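Local coordinates for fucolectin-related protein (Streptococcus pneumoniae, PDB 2WMF) that probably hydrolyses glycosidic bonds in host blood-group antigen carbohydrates, acting as the catalytic module of a family 98 glycoside hydrolase, at residues 431-436 / 444-449; 458-463 / 531-536. One frame throughout, in Å; residues are numbered along the deposited sequence.

How the contacts relate
Both contacts belong to the C-terminal β-sandwich, and their centres lie about 8 Å apart. Contact 1 packs one sheet on the other, whereas contact 2 is the antiparallel pairing of two adjacent strands within the sheet that holds strand 444-449. Strands 444-449 and 457-462 are neighbours there and join the contacts: Leu448 N lies 2.8 Å from Leu458 O, and Gln444 O lies 2.9 Å from Leu462 N, both probable hydrogen bonds. The parallel eight-stranded barrel is a separate part of the chain; Tyr432 and Tyr434 reach helices beside it, bonding His319 and Asn281.

Contact 1 of 2, residues 431-436 / 444-449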
loop_
_atom_site.group_PDB
_atom_site.type_symbol
_atom_site.label_atom_id
_atom_site.label_comp_id
_atom_site.label_asym_id
_atom_site.label_seq_id
_atom_site.Cartn_x
_atom_site.Cartn_y
_atom_site.Cartn_z
ATOM N N TRP A 431 17.212 8.273 0.547
ATOM C CA TRP A 431 16.419 8.658 -0.592
ATOM C C TRP A 431 15.535 7.483 -0.986
ATOM O O TRP A 431 16.017 6.354 -1.125
ATOM C CB TRP A 431 17.315 8.987 -1.808
ATOM C CG TRP A 431 17.998 10.328 -1.777
ATOM C CD1 TRP A 431 19.376 10.575 -1.670
ATOM C CD2 TRP A 431 17.378 11.581 -1.979
ATOM N NE1 TRP A 431 19.618 11.933 -1.759
ATOM C CE2 TRP A 431 18.422 12.583 -1.988
ATOM C CE3 TRP A 431 16.061 11.975 -2.194
ATOM C CZ2 TRP A 431 18.159 13.917 -2.201
ATOM C CZ3 TRP A 431 15.814 13.325 -2.422
ATOM C CH2 TRP A 431 16.854 14.278 -2.393
ATOM N N TYR A 432 14.252 7.776 -1.211
ATOM C CA TYR A 432 13.254 6.828 -1.725
ATOM C C TYR A 432 12.868 7.322 -3.147
ATOM O O TYR A 432 12.459 8.475 -3.320
ATOM C CB TYR A 432 12.018 6.747 -0.810
ATOM C CG TYR A 432 12.314 5.905 0.399
ATOM C CD1 TYR A 432 11.996 4.555 0.391
ATOM C CD2 TYR A 432 13.044 6.405 1.480
ATOM C CE1 TYR A 432 12.366 3.709 1.423
ATOM C CE2 TYR A 432 13.431 5.559 2.559
ATOM C CZ TYR A 432 13.101 4.219 2.536
ATOM O OH TYR A 432 13.493 3.384 3.573
ATOM N N ILE A 433 13.005 6.444 -4.138
ATOM C CA ILE A 433 13.027 6.833 -5.539
ATOM C C ILE A 433 12.179 5.871 -6.387
ATOM O O ILE A 433 12.206 4.657 -6.168
ATOM C CB ILE A 433 14.476 6.756 -6.083
ATOM C CG1 ILE A 433 15.421 7.621 -5.244
ATOM C CG2 ILE A 433 14.547 7.095 -7.549
ATOM C CD1 ILE A 433 16.710 6.921 -4.940
ATOM N N TYR A 434 11.487 6.407 -7.385
ATOM C CA TYR A 434 10.912 5.585 -8.450
ATOM C C TYR A 434 10.652 6.361 -9.734
ATOM O O TYR A 434 10.598 7.582 -9.761
ATOM C CB TYR A 434 9.683 4.800 -8.003
ATOM C CG TYR A 434 8.465 5.504 -7.424
ATOM C CD1 TYR A 434 7.716 6.418 -8.180
ATOM C CD2 TYR A 434 8.010 5.223 -6.109
ATOM C CE1 TYR A 434 6.599 7.054 -7.645
ATOM C CE2 TYR A 434 6.867 5.816 -5.591
ATOM C CZ TYR A 434 6.141 6.725 -6.352
ATOM O OH TYR A 434 4.987 7.292 -5.861
ATOM N N ASN A 435 10.452 5.578 -10.806
ATOM C CA ASN A 435 9.976 6.102 -12.071
ATOM C C ASN A 435 8.440 6.197 -11.938
ATOM O O ASN A 435 7.798 5.200 -11.599
ATOM C CB ASN A 435 10.377 5.151 -13.204
ATOM C CG ASN A 435 9.879 5.608 -14.582
ATOM O OD1 ASN A 435 8.724 6.035 -14.723
ATOM N ND2 ASN A 435 10.783 5.582 -15.584
ATOM N N SER A 436 7.889 7.396 -12.154
ATOM C CA SER A 436 6.479 7.685 -11.906
ATOM C C SER A 436 5.509 7.381 -13.052
ATOM O O SER A 436 4.310 7.710 -12.940
ATOM C CB SER A 436 6.280 9.150 -11.499
ATOM O OG SER A 436 6.603 10.038 -12.530
ATOM N N GLN A 444 13.083 7.766 -16.643
ATOM C CA GLN A 444 13.261 9.002 -15.895
ATOM C C GLN A 444 14.619 8.993 -15.221
ATOM O O GLN A 444 15.173 7.931 -14.900
ATOM C CB GLN A 444 12.124 9.218 -14.898
ATOM C CG GLN A 444 10.764 9.377 -15.560
ATOM C CD GLN A 444 9.596 9.486 -14.558
ATOM O OE1 GLN A 444 9.739 9.123 -13.388
ATOM N NE2 GLN A 444 8.426 9.936 -15.037
ATOM N N GLN A 445 15.102 10.201 -14.952
ATOM C CA GLN A 445 16.398 10.390 -14.334
ATOM C C GLN A 445 16.259 11.279 -13.104
ATOM O O GLN A 445 15.416 12.174 -13.058
ATOM C CB GLN A 445 17.400 11.016 -15.318
ATOM C CG GLN A 445 17.619 10.218 -16.592
ATOM C CD GLN A 445 16.484 10.326 -17.604
ATOM O OE1 GLN A 445 15.970 11.415 -17.854
ATOM N NE2 GLN A 445 16.136 9.188 -18.248
ATOM N N VAL A 446 17.104 10.984 -12.102
ATOM C CA VAL A 446 17.280 11.848 -10.975
ATOM C C VAL A 446 18.760 12.050 -10.729
ATOM O O VAL A 446 19.572 11.142 -10.934
ATOM C CB VAL A 446 16.569 11.314 -9.695
ATOM C CG1 VAL A 446 15.021 11.234 -9.913
ATOM C CG2 VAL A 446 17.094 9.987 -9.189
ATOM N N MET A 447 19.060 13.263 -10.277
ATOM C CA MET A 447 20.389 13.617 -9.742
ATOM C C MET A 447 20.145 14.062 -8.314
ATOM O O MET A 447 19.476 15.053 -8.073
ATOM C CB MET A 447 21.028 14.753 -10.551
ATOM C CG MET A 447 22.451 15.013 -10.149
ATOM S SD MET A 447 22.753 15.884 -8.609
ATOM C CE MET A 447 21.751 17.409 -8.691
ATOM N N LEU A 448 20.690 13.270 -7.388
ATOM C CA LEU A 448 20.466 13.392 -5.966
ATOM C C LEU A 448 21.720 13.890 -5.236
ATOM O O LEU A 448 22.704 13.162 -5.088
ATOM C CB LEU A 448 20.090 12.018 -5.425
ATOM C CG LEU A 448 18.980 11.210 -6.083
ATOM C CD1 LEU A 448 18.827 9.808 -5.463
ATOM C CD2 LEU A 448 17.658 11.980 -6.079
ATOM N N PRO A 449 21.677 15.143 -4.764
ATOM C CA PRO A 449 22.723 15.591 -3.830
ATOM C C PRO A 449 22.746 14.631 -2.643
ATOM O O PRO A 449 21.701 14.091 -2.243
ATOM C CB PRO A 449 22.225 16.965 -3.368
ATOM C CG PRO A 449 21.260 17.434 -4.434
ATOM C CD PRO A 449 20.620 16.152 -4.923
#
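Leu448 lies against one face of the Trp431 indole, the two side chains sliding past each other in opposite directions. Its CB sits over the five-membered ring in a CH-pi contact, 4.0 Å from the centroid, and CD2 covers the same ring system farther in. Trp431 CG stands beside the backbone N (chi1 -77°), which carries the indole across to the end of the opposite strand. There NE1 donates to Pro449 O at 3.0 Å; the acceptor lies almost in the ring plane, so the bond fixes the rotation of the indole while Leu448 packs over it. Ile433 meets Leu448 tip to tip, CD1 to CD1 at 3.6 Å, and its other branch approaches Val446 more loosely, CG2 to CG2 at 4.2 Å. This is face-to-face packing of a β-sandwich: strands 431-434 and 444-449 come from different antiparallel sheets, run at 164° with axes 8.9 Å apart, and meet through side chains. Beyond strand 431-434 the chain comes nearer to the start of strand 444-449, and Gln444, extended beyond CG, spans the gap. Its OE1 accepts from Ser436 N at 2.8 Å in a nearly straight bond, the donor standing above the carbonyl plane. Its NE2 reaches Ser436 OG at 3.1 Å, within the amide plane, so both ends of the amide are held and its flip is set. Asn435 lays its own amide on that of Gln444, the planes 2° apart, and is steadied by bonds from ND2 to Leu462 O and Lys442 O and from Asn437 N to OD1.

Contact 2 of 2, residues 458-463 / 531-536; sequences LSLDLT and TTLTLS. Unlike the reference sequence in segment 531-536: Ser536 (reference Lys).
Thr534 O accepts a hydrogen bond from Ser459 N at 2.8 Å, in the carbonyl plane, and also has a CA-H...O contact with Leu458 CA, 3.2 Å away. Thr532 O repeats the arrangement two residues earlier with Asp461 N and Leu460 CA, as expected of an antiparallel pairing inside one sheet of the β-sandwich. Return bonds run from Thr534 N to Ser459 O and from Thr532 N to Asp461 O, the latter the longest of the four at 3.2 Å. Ser459-Thr534 and Asp461-Thr532 are thus hydrogen-bonded pairs, alternating with the non-hydrogen-bonded pairs Leu458-Leu535 and Leu460-Leu533. The leucines share the face turned to the facing sheet, where Leu533 packs on Ile479 and Leu535 on Leu477. Leu458 and Leu535 lie side by side and point the same way, and Leu460 lies likewise beside Leu533. Leu460 CD2 also reaches Thr531 CG2, which lies anti to the backbone N and extends this apolar surface. The other face carries Ser459, Asp461, Thr532 and Thr534. Asp461 OD1 accepts from Gln445 NE2, on the adjacent strand 444-449, and from Asn443 ND2, just before that strand, while OD2 accepts from a water at 3.1 Å that accepts in turn from Thr532 OG1 at 2.7 Å. Beyond the last pair, a second water accepts from Thr463 N and bonds Thr531 OG1 at 2.6 Å.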
loop_
_atom_site.group_PDB
_atom_site.type_symbol
_atom_site.label_atom_id
_atom_site.label_comp_id
_atom_site.label_asym_id
_atom_site.label_seq_id
_atom_site.Cartn_x
_atom_site.Cartn_y
_atom_site.Cartn_z
ATOM N N LEU A 458 24.571 11.379 -6.444
ATOM C CA LEU A 458 24.258 10.052 -6.969
ATOM C C LEU A 458 23.155 10.251 -7.993
ATOM O O LEU A 458 22.126 10.856 -7.711
ATOM C CB LEU A 458 23.835 9.129 -5.820
ATOM C CG LEU A 458 23.516 7.677 -6.120
ATOM C CD1 LEU A 458 23.673 6.835 -4.856
ATOM C CD2 LEU A 458 22.089 7.507 -6.645
ATOM N N SER A 459 23.398 9.798 -9.203
ATOM C CA SER A 459 22.359 9.814 -10.220
ATOM C C SER A 459 21.830 8.420 -10.579
ATOM O O SER A 459 22.537 7.421 -10.499
ATOM C CB SER A 459 22.965 10.446 -11.477
ATOM O OG SER A 459 23.290 11.809 -11.211
ATOM N N LEU A 460 20.575 8.387 -11.057
ATOM C CA LEU A 460 19.940 7.154 -11.513
ATOM C C LEU A 460 19.180 7.405 -12.817
ATOM O O LEU A 460 18.496 8.457 -12.968
ATOM C CB LEU A 460 18.940 6.583 -10.471
ATOM C CG LEU A 460 19.566 5.970 -9.224
ATOM C CD1 LEU A 460 18.532 5.885 -8.096
ATOM C CD2 LEU A 460 20.011 4.554 -9.609
ATOM N N ASP A 461 19.289 6.430 -13.722
ATOM C CA ASP A 461 18.460 6.330 -14.913
ATOM C C ASP A 461 17.631 5.087 -14.700
ATOM O O ASP A 461 18.177 3.984 -14.509
ATOM C CB ASP A 461 19.310 6.271 -16.187
ATOM C CG ASP A 461 18.490 6.278 -17.464
ATOM O OD1 ASP A 461 17.328 6.675 -17.459
ATOM O OD2 ASP A 461 19.067 5.876 -18.513
ATOM N N LEU A 462 16.299 5.302 -14.722
ATOM C CA LEU A 462 15.332 4.315 -14.275
ATOM C C LEU A 462 14.297 4.030 -15.370
ATOM O O LEU A 462 13.649 4.931 -15.843
ATOM C CB LEU A 462 14.531 4.828 -13.092
ATOM C CG LEU A 462 15.306 5.356 -11.896
ATOM C CD1 LEU A 462 14.550 6.498 -11.166
ATOM C CD2 LEU A 462 15.650 4.165 -11.016
ATOM N N THR A 463 14.147 2.772 -15.733
ATOM C CA THR A 463 13.065 2.390 -16.611
ATOM C C THR A 463 11.765 2.367 -15.829
ATOM O O THR A 463 11.777 2.334 -14.583
ATOM C CB THR A 463 13.287 1.015 -17.286
ATOM O OG1 THR A 463 13.154 -0.049 -16.322
ATOM C CG2 THR A 463 14.641 0.917 -18.014
ATOM N N THR A 531 19.266 -0.250 -15.149
ATOM C CA THR A 531 19.296 0.836 -14.197
ATOM C C THR A 531 20.753 1.245 -14.122
ATOM O O THR A 531 21.612 0.409 -13.904
ATOM C CB THR A 531 18.838 0.392 -12.791
ATOM O OG1 THR A 531 17.515 -0.136 -12.858
ATOM C CG2 THR A 531 18.890 1.574 -11.820
ATOM N N THR A 532 21.014 2.533 -14.360
ATOM C CA THR A 532 22.396 3.038 -14.359
ATOM C C THR A 532 22.540 3.926 -13.122
ATOM O O THR A 532 21.757 4.895 -12.930
ATOM C CB THR A 532 22.697 3.838 -15.624
ATOM O OG1 THR A 532 22.427 3.025 -16.777
ATOM C CG2 THR A 532 24.167 4.325 -15.609
ATOM N N LEU A 533 23.538 3.599 -12.301
ATOM C CA LEU A 533 23.806 4.311 -11.047
ATOM C C LEU A 533 25.191 4.971 -11.148
ATOM O O LEU A 533 26.174 4.293 -11.453
ATOM C CB LEU A 533 23.789 3.303 -9.902
ATOM C CG LEU A 533 24.161 3.849 -8.533
ATOM C CD1 LEU A 533 23.206 4.935 -8.155
ATOM C CD2 LEU A 533 24.217 2.662 -7.495
ATOM N N THR A 534 25.258 6.286 -10.937
ATOM C CA THR A 534 26.498 7.030 -11.068
ATOM C C THR A 534 26.783 7.791 -9.769
ATOM O O THR A 534 25.956 8.567 -9.287
ATOM C CB THR A 534 26.435 8.031 -12.230
ATOM O OG1 THR A 534 25.985 7.368 -13.416
ATOM C CG2 THR A 534 27.802 8.611 -12.522
ATOM N N LEU A 535 27.941 7.510 -9.173
ATOM C CA LEU A 535 28.379 8.186 -7.952
ATOM C C LEU A 535 29.459 9.180 -8.345
ATOM O O LEU A 535 30.530 8.776 -8.824
ATOM C CB LEU A 535 28.955 7.195 -6.952
ATOM C CG LEU A 535 28.074 6.052 -6.485
ATOM C CD1 LEU A 535 28.863 5.116 -5.523
ATOM C CD2 LEU A 535 26.851 6.583 -5.819
ATOM N N SER A 536 29.155 10.455 -8.178
ATOM C CA SER A 536 30.056 11.527 -8.538
ATOM C C SER A 536 30.745 11.986 -7.296
ATOM O O SER A 536 30.104 12.361 -6.325
ATOM C CB SER A 536 29.289 12.692 -9.134
ATOM O OG SER A 536 30.149 13.722 -9.589
HETATM O O HOH W 1 19.874 3.058 -17.546
HETATM O O HOH W 2 15.906 0.744 -14.690
#